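Side-chain contacts in AAR187Cp (Eremothecium gossypii, PDB 3ZIL), which is the Wpl1 protein, linked to cohesin, and probably regulates the establishment of sister-chromatid cohesion through its C-terminal Wap1 domain: residues C230-T235 with L285-S290; S254-V259 with T302-V307. All coordinates share one frame; numbering follows the deposited sequence.

Interaction 1: residues C230-T235 with L285-S290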
ATOM      1  N   CYS A 230       1.748  -5.323   1.318  1.00 16.52           N
ATOM      2  CA  CYS A 230       0.373  -5.576   1.725  1.00 18.76           C
ATOM      3  C   CYS A 230       0.159  -7.049   2.053  1.00 17.39           C
ATOM      4  O   CYS A 230      -0.485  -7.356   3.083  1.00 17.35           O
ATOM      5  CB  CYS A 230      -0.630  -5.133   0.653  1.00 19.76           C
ATOM      6  SG  CYS A 230      -0.472  -3.333   0.352  1.00 17.96           S
ATOM      7  N   LEU A 231       0.666  -7.945   1.203  1.00 16.98           N
ATOM      8  CA  LEU A 231       0.428  -9.391   1.370  1.00 19.30           C
ATOM      9  C   LEU A 231       1.047  -9.870   2.691  1.00 21.22           C
ATOM     10  O   LEU A 231       0.433 -10.677   3.456  1.00 19.63           O
ATOM     11  CB  LEU A 231       0.954 -10.233   0.205  1.00 18.79           C
ATOM     12  CG  LEU A 231       0.168 -10.220  -1.100  1.00 18.52           C
ATOM     13  CD1 LEU A 231       0.995 -10.631  -2.308  1.00 15.42           C
ATOM     14  CD2 LEU A 231      -1.185 -11.028  -1.010  1.00 19.03           C
ATOM     15  N   ILE A 232       2.231  -9.364   2.988  1.00 19.04           N
ATOM     16  CA  ILE A 232       2.872  -9.739   4.277  1.00 19.32           C
ATOM     17  C   ILE A 232       1.967  -9.258   5.474  1.00 19.91           C
ATOM     18  O   ILE A 232       1.533 -10.067   6.331  1.00 18.62           O
ATOM     19  CB  ILE A 232       4.274  -9.111   4.383  1.00 17.28           C
ATOM     20  CG1 ILE A 232       5.228  -9.808   3.433  1.00 18.01           C
ATOM     21  CG2 ILE A 232       4.713  -9.084   5.827  1.00 17.08           C
ATOM     22  CD1 ILE A 232       6.517  -9.056   3.241  1.00 15.77           C
ATOM     23  N   LYS A 233       1.654  -7.972   5.473  1.00 20.17           N
ATOM     24  CA  LYS A 233       0.811  -7.398   6.458  1.00 20.23           C
ATOM     25  C   LYS A 233      -0.513  -8.094   6.614  1.00 20.50           C
ATOM     26  O   LYS A 233      -0.924  -8.289   7.704  1.00 20.11           O
ATOM     27  CB  LYS A 233       0.628  -5.886   6.324  1.00 22.16           C
ATOM     28  CG  LYS A 233       0.343  -5.229   7.671  1.00 25.50           C
ATOM     29  CD  LYS A 233       0.661  -3.757   7.806  1.00 27.77           C
ATOM     30  CE  LYS A 233       0.047  -3.157   9.055  1.00 30.55           C
ATOM     31  NZ  LYS A 233      -0.164  -1.691   9.049  1.00 28.73           N
ATOM     32  N   LEU A 234      -1.144  -8.488   5.529  1.00 18.63           N
ATOM     33  CA  LEU A 234      -2.438  -9.190   5.657  1.00 18.18           C
ATOM     34  C   LEU A 234      -2.215 -10.598   6.255  1.00 19.81           C
ATOM     35  O   LEU A 234      -2.984 -11.051   7.079  1.00 19.18           O
ATOM     36  CB  LEU A 234      -3.165  -9.267   4.324  1.00 18.00           C
ATOM     37  CG  LEU A 234      -3.608  -7.959   3.599  1.00 16.72           C
ATOM     38  CD1 LEU A 234      -3.762  -8.127   2.064  1.00 15.32           C
ATOM     39  CD2 LEU A 234      -4.898  -7.547   4.271  1.00 17.14           C
ATOM     40  N   THR A 235      -1.144 -11.259   5.831  1.00 19.70           N
ATOM     41  CA  THR A 235      -0.863 -12.586   6.302  1.00 21.13           C
ATOM     42  C   THR A 235      -0.318 -12.682   7.734  1.00 22.63           C
ATOM     43  O   THR A 235      -0.117 -13.807   8.226  1.00 19.92           O
ATOM     44  CB  THR A 235      -0.033 -13.395   5.311  1.00 20.23           C
ATOM     45  OG1 THR A 235       1.170 -12.696   4.960  1.00 19.04           O
ATOM     46  CG2 THR A 235      -0.835 -13.706   4.065  1.00 18.59           C
ATOM     47  N   LEU A 285       6.596 -15.843   1.996  1.00 18.25           N
ATOM     48  CA  LEU A 285       6.718 -17.277   2.227  1.00 19.05           C
ATOM     49  C   LEU A 285       6.664 -17.678   3.729  1.00 18.72           C
ATOM     50  O   LEU A 285       5.893 -18.597   4.103  1.00 20.05           O
ATOM     51  CB  LEU A 285       7.952 -17.858   1.569  1.00 18.15           C
ATOM     52  CG  LEU A 285       7.731 -17.939   0.035  1.00 17.85           C
ATOM     53  CD1 LEU A 285       9.039 -18.128  -0.710  1.00 21.84           C
ATOM     54  CD2 LEU A 285       6.742 -19.069  -0.231  1.00 18.30           C
ATOM     55  N   LEU A 286       7.500 -17.049   4.533  1.00 18.47           N
ATOM     56  CA  LEU A 286       7.615 -17.359   5.965  1.00 20.14           C
ATOM     57  C   LEU A 286       6.269 -17.232   6.695  1.00 21.06           C
ATOM     58  O   LEU A 286       5.892 -18.122   7.488  1.00 23.44           O
ATOM     59  CB  LEU A 286       8.703 -16.481   6.630  1.00 18.34           C
ATOM     60  CG  LEU A 286       8.953 -16.792   8.146  1.00 17.82           C
ATOM     61  CD1 LEU A 286       9.567 -18.176   8.312  1.00 18.03           C
ATOM     62  CD2 LEU A 286       9.899 -15.746   8.781  1.00 18.51           C
ATOM     63  N   ASN A 287       5.566 -16.130   6.404  1.00 18.06           N
ATOM     64  CA  ASN A 287       4.254 -15.884   6.929  1.00 19.25           C
ATOM     65  C   ASN A 287       3.328 -17.056   6.586  1.00 18.99           C
ATOM     66  O   ASN A 287       2.582 -17.530   7.423  1.00 23.60           O
ATOM     67  CB  ASN A 287       3.683 -14.538   6.445  1.00 16.76           C
ATOM     68  CG  ASN A 287       3.657 -13.491   7.581  1.00 18.05           C
ATOM     69  OD1 ASN A 287       4.285 -13.706   8.650  1.00 18.08           O
ATOM     70  ND2 ASN A 287       2.961 -12.364   7.358  1.00 15.14           N
ATOM     71  N   ILE A 288       3.440 -17.578   5.383  1.00 18.28           N
ATOM     72  CA  ILE A 288       2.483 -18.639   4.954  1.00 19.13           C
ATOM     73  C   ILE A 288       2.997 -19.986   5.472  1.00 24.11           C
ATOM     74  O   ILE A 288       2.218 -20.758   6.093  1.00 24.63           O
ATOM     75  CB  ILE A 288       2.362 -18.691   3.398  1.00 19.81           C
ATOM     76  CG1 ILE A 288       1.766 -17.374   2.841  1.00 16.44           C
ATOM     77  CG2 ILE A 288       1.504 -19.882   2.902  1.00 16.49           C
ATOM     78  CD1 ILE A 288       2.068 -17.153   1.380  1.00 19.25           C
ATOM     79  N   VAL A 289       4.288 -20.291   5.220  1.00 23.37           N
ATOM     80  CA  VAL A 289       4.732 -21.649   5.496  1.00 23.78           C
ATOM     81  C   VAL A 289       4.909 -22.018   6.969  1.00 27.07           C
ATOM     82  O   VAL A 289       4.831 -23.229   7.264  1.00 24.57           O
ATOM     83  CB  VAL A 289       6.010 -22.055   4.767  1.00 22.83           C
ATOM     84  CG1 VAL A 289       5.808 -21.882   3.262  1.00 23.17           C
ATOM     85  CG2 VAL A 289       7.216 -21.313   5.347  1.00 20.73           C
ATOM     86  N   SER A 290       5.164 -21.026   7.861  1.00 24.43           N
ATOM     87  CA  SER A 290       5.267 -21.285   9.304  1.00 24.00           C
ATOM     88  C   SER A 290       3.870 -21.497   9.906  1.00 25.19           C
ATOM     89  O   SER A 290       3.732 -21.943  11.025  1.00 25.91           O
ATOM     90  CB  SER A 290       5.955 -20.119  10.006  1.00 25.64           C
ATOM     91  OG  SER A 290       5.110 -18.976   9.972  1.00 28.09           O
TER
HETATM   92  O   HOH W   1       1.568 -15.550   9.365  1.00 18.92           O
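Asn-287 reaches across to Ile-232 and Thr-235, joining the last turns of two helices, 225-235 and 272-289. Both belong to the all-helical Wap1 domain that makes up this C-terminal fragment of Wpl1. The tight part is polar. Asn-287 ND2 lies 2.9 Å from Ile-232 O and 3.0 Å from Thr-235 OG1, so one amide nitrogen sits at the C-terminal turn of helix 225-235. The chi1 of Asn-287, -108°, falls away from the staggered positions and extends the amide toward this turn. The CB of Asn-287 lies alongside the hydroxyl, 3.5 Å from Thr-235 OG1. The hydroxyl itself sits between the backbone N and the carbonyl carbon (chi1 54°). That turns it back over its own helix, with Thr-235 OG1 2.6 Å from Leu-231 O. The side chains of Ile-232 and Asn-287 cross at about a right angle, with Ile-232 CG2 4.0 Å from Asn-287 ND2. Outside these segments, Arg-370 NH1 hydrogen-bonds to Asn-287 OD1, and Asn-287 ND2 to Asn-236 OD1. Apolar side chains of the bound peptide pack on Ile-232 and on Asn-287. The looser part is where the two backbones are spanned by water instead of direct contact. There one water donates to Thr-235 O at 2.7 Å and to Asn-287 O at 3.0 Å.

Interaction 2: residues S254-V259 with T302-V307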
ATOM      1  N   SER A 254       4.188 -19.626  -7.062  1.00 20.08           N
ATOM      2  CA  SER A 254       4.638 -18.382  -7.664  1.00 20.97           C
ATOM      3  C   SER A 254       5.821 -17.796  -6.947  1.00 20.64           C
ATOM      4  O   SER A 254       6.835 -17.446  -7.596  1.00 19.01           O
ATOM      5  CB  SER A 254       3.508 -17.355  -7.735  1.00 20.02           C
ATOM      6  OG  SER A 254       2.500 -17.975  -8.503  1.00 19.73           O
ATOM      7  N   LEU A 255       5.703 -17.675  -5.628  1.00 18.17           N
ATOM      8  CA  LEU A 255       6.786 -17.098  -4.850  1.00 19.92           C
ATOM      9  C   LEU A 255       8.020 -17.999  -4.927  1.00 23.63           C
ATOM     10  O   LEU A 255       9.175 -17.460  -5.091  1.00 22.45           O
ATOM     11  CB  LEU A 255       6.393 -16.871  -3.366  1.00 17.89           C
ATOM     12  CG  LEU A 255       5.342 -15.748  -3.194  1.00 16.78           C
ATOM     13  CD1 LEU A 255       4.729 -15.849  -1.765  1.00 17.66           C
ATOM     14  CD2 LEU A 255       5.992 -14.394  -3.405  1.00 17.12           C
ATOM     15  N   ALA A 256       7.820 -19.337  -4.810  1.00 20.58           N
ATOM     16  CA  ALA A 256       9.020 -20.205  -4.821  1.00 22.87           C
ATOM     17  C   ALA A 256       9.732 -20.171  -6.244  1.00 25.23           C
ATOM     18  O   ALA A 256      10.953 -20.313  -6.352  1.00 23.25           O
ATOM     19  CB  ALA A 256       8.699 -21.607  -4.341  1.00 20.83           C
ATOM     20  N   MET A 257       9.006 -19.848  -7.303  1.00 26.43           N
ATOM     21  CA  MET A 257       9.641 -19.895  -8.601  1.00 35.07           C
ATOM     22  C   MET A 257      10.397 -18.610  -8.820  1.00 32.82           C
ATOM     23  O   MET A 257      11.560 -18.621  -9.215  1.00 31.07           O
ATOM     24  CB  MET A 257       8.628 -20.133  -9.710  1.00 39.72           C
ATOM     25  CG  MET A 257       8.380 -21.635  -9.886  1.00 50.48           C
ATOM     26  SD  MET A 257       6.744 -21.858 -10.570  1.00 73.38           S
ATOM     27  CE  MET A 257       6.901 -23.473 -11.357  1.00 74.54           C
ATOM     28  N   SER A 258       9.729 -17.516  -8.503  1.00 28.69           N
ATOM     29  CA  SER A 258      10.416 -16.259  -8.370  1.00 31.98           C
ATOM     30  C   SER A 258      11.739 -16.274  -7.526  1.00 31.40           C
ATOM     31  O   SER A 258      12.832 -15.806  -7.973  1.00 35.07           O
ATOM     32  CB  SER A 258       9.466 -15.217  -7.881  1.00 29.51           C
ATOM     33  OG  SER A 258      10.236 -14.069  -7.775  1.00 27.22           O
ATOM     34  N   VAL A 259      11.694 -16.848  -6.342  1.00 26.27           N
ATOM     35  CA  VAL A 259      12.938 -16.941  -5.569  1.00 29.54           C
ATOM     36  C   VAL A 259      13.970 -17.772  -6.340  1.00 33.55           C
ATOM     37  O   VAL A 259      15.145 -17.365  -6.469  1.00 31.97           O
ATOM     38  CB  VAL A 259      12.661 -17.485  -4.163  1.00 31.96           C
ATOM     39  CG1 VAL A 259      13.956 -17.899  -3.442  1.00 32.17           C
ATOM     40  CG2 VAL A 259      11.858 -16.456  -3.367  1.00 28.47           C
ATOM     41  N   THR A 302       9.891 -27.239  -2.259  1.00 40.80           N
ATOM     42  CA  THR A 302      10.895 -28.248  -1.957  1.00 41.06           C
ATOM     43  C   THR A 302      12.045 -28.223  -2.981  1.00 43.02           C
ATOM     44  O   THR A 302      13.109 -28.774  -2.722  1.00 51.84           O
ATOM     45  CB  THR A 302      10.325 -29.656  -1.874  1.00 39.50           C
ATOM     46  OG1 THR A 302      10.094 -30.123  -3.205  1.00 47.73           O
ATOM     47  CG2 THR A 302       9.025 -29.712  -1.062  1.00 45.98           C
ATOM     48  N   ASN A 303      11.855 -27.570  -4.122  1.00 35.49           N
ATOM     49  CA  ASN A 303      12.978 -27.351  -5.034  1.00 35.53           C
ATOM     50  C   ASN A 303      13.928 -26.331  -4.508  1.00 34.49           C
ATOM     51  O   ASN A 303      14.928 -26.029  -5.170  1.00 34.50           O
ATOM     52  CB  ASN A 303      12.512 -26.823  -6.346  1.00 36.90           C
ATOM     53  CG  ASN A 303      11.733 -27.828  -7.108  1.00 42.32           C
ATOM     54  OD1 ASN A 303      11.873 -29.028  -6.891  1.00 48.68           O
ATOM     55  ND2 ASN A 303      10.874 -27.352  -7.978  1.00 43.88           N
ATOM     56  N   PHE A 304      13.601 -25.742  -3.359  1.00 29.56           N
ATOM     57  CA  PHE A 304      14.594 -24.947  -2.615  1.00 28.28           C
ATOM     58  C   PHE A 304      15.705 -25.944  -2.143  1.00 33.35           C
ATOM     59  O   PHE A 304      16.831 -25.511  -1.789  1.00 29.51           O
ATOM     60  CB  PHE A 304      13.972 -24.280  -1.356  1.00 30.33           C
ATOM     61  CG  PHE A 304      13.270 -22.927  -1.579  1.00 28.63           C
ATOM     62  CD1 PHE A 304      12.846 -22.507  -2.821  1.00 25.76           C
ATOM     63  CD2 PHE A 304      12.994 -22.097  -0.454  1.00 30.40           C
ATOM     64  CE1 PHE A 304      12.187 -21.276  -2.965  1.00 30.98           C
ATOM     65  CE2 PHE A 304      12.365 -20.855  -0.594  1.00 33.11           C
ATOM     66  CZ  PHE A 304      11.948 -20.447  -1.853  1.00 30.08           C
ATOM     67  N   GLY A 305      15.388 -27.253  -2.143  1.00 31.90           N
ATOM     68  CA  GLY A 305      16.407 -28.322  -1.901  1.00 36.32           C
ATOM     69  C   GLY A 305      17.739 -28.093  -2.608  1.00 37.97           C
ATOM     70  O   GLY A 305      18.829 -28.162  -1.990  1.00 39.47           O
ATOM     71  N   ALA A 306      17.654 -27.794  -3.909  1.00 40.32           N
ATOM     72  CA  ALA A 306      18.824 -27.569  -4.773  1.00 43.33           C
ATOM     73  C   ALA A 306      19.726 -26.514  -4.190  1.00 39.34           C
ATOM     74  O   ALA A 306      20.922 -26.719  -3.976  1.00 44.30           O
ATOM     75  CB  ALA A 306      18.399 -27.152  -6.191  1.00 42.46           C
ATOM     76  N   VAL A 307      19.147 -25.373  -3.917  1.00 37.35           N
ATOM     77  CA  VAL A 307      19.907 -24.222  -3.425  1.00 38.00           C
ATOM     78  C   VAL A 307      20.565 -24.488  -2.065  1.00 39.26           C
ATOM     79  O   VAL A 307      21.722 -24.165  -1.849  1.00 46.41           O
ATOM     80  CB  VAL A 307      18.981 -22.978  -3.342  1.00 44.38           C
ATOM     81  CG1 VAL A 307      19.815 -21.702  -3.431  1.00 42.27           C
ATOM     82  CG2 VAL A 307      17.880 -23.054  -4.433  1.00 40.98           C
TER
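Phe-304 inserts its ring against Ala-256 and Val-259, one turn apart on helix 248-261. This is apolar helix-to-helix packing in the all-helical Wap1 domain, with Phe-304 at the start of helix 304-313. Its CG stands anti to the carbonyl carbon, beside the backbone N (chi1 -85°), and this carries the ring out to the neighbouring helix. The outer corner of the ring, CE1 and CZ, makes the contact. Phe-304 CE1 meets the methyl CB of Ala-256 at 3.8 Å. The carbonyl oxygen of Ala-256 lies at the ring edge, in the ring plane, 3.7 Å from Phe-304 CE1. The valine side chain crosses the phenylalanine at about a right angle. Its CG1 is anti to the backbone N (chi1 167°), which directs this branch obliquely at the ring. Outside the two segments, Phe-326 stacks on the Phe-304 ring, and Val-329 and Tyr-330 also touch it. Replacing Phe-304 with an alanine would probably open a gap beside Ala-256 and Val-259 and leave Phe-326 without its stacking partner. The shortest approach is between Val-259 CG1 and Phe-304 CZ, at 3.6 Å.

Both contacts are buried, but interaction 2 lies farther from the chain centre. The centre of interaction 1 is about 15 Å from the chain centre, that of interaction 2 about 26 Å, and the two centres are about 16 Å apart. They use four different helices, and their segments alternate along the chain. Interaction 1 is chiefly polar, made by a side-chain amide and a water at helix ends. Interaction 2 is apolar, with a ring corner on small aliphatic groups and no hydrogen bond across it. Leu-285 joins them. It lies in segment 285-290, makes no contact with 230-235, and packs on interaction 2, with Leu-285 CD1 3.9 Å from Phe-304 CZ and Leu-285 CG 3.8 Å from Leu-255 CB.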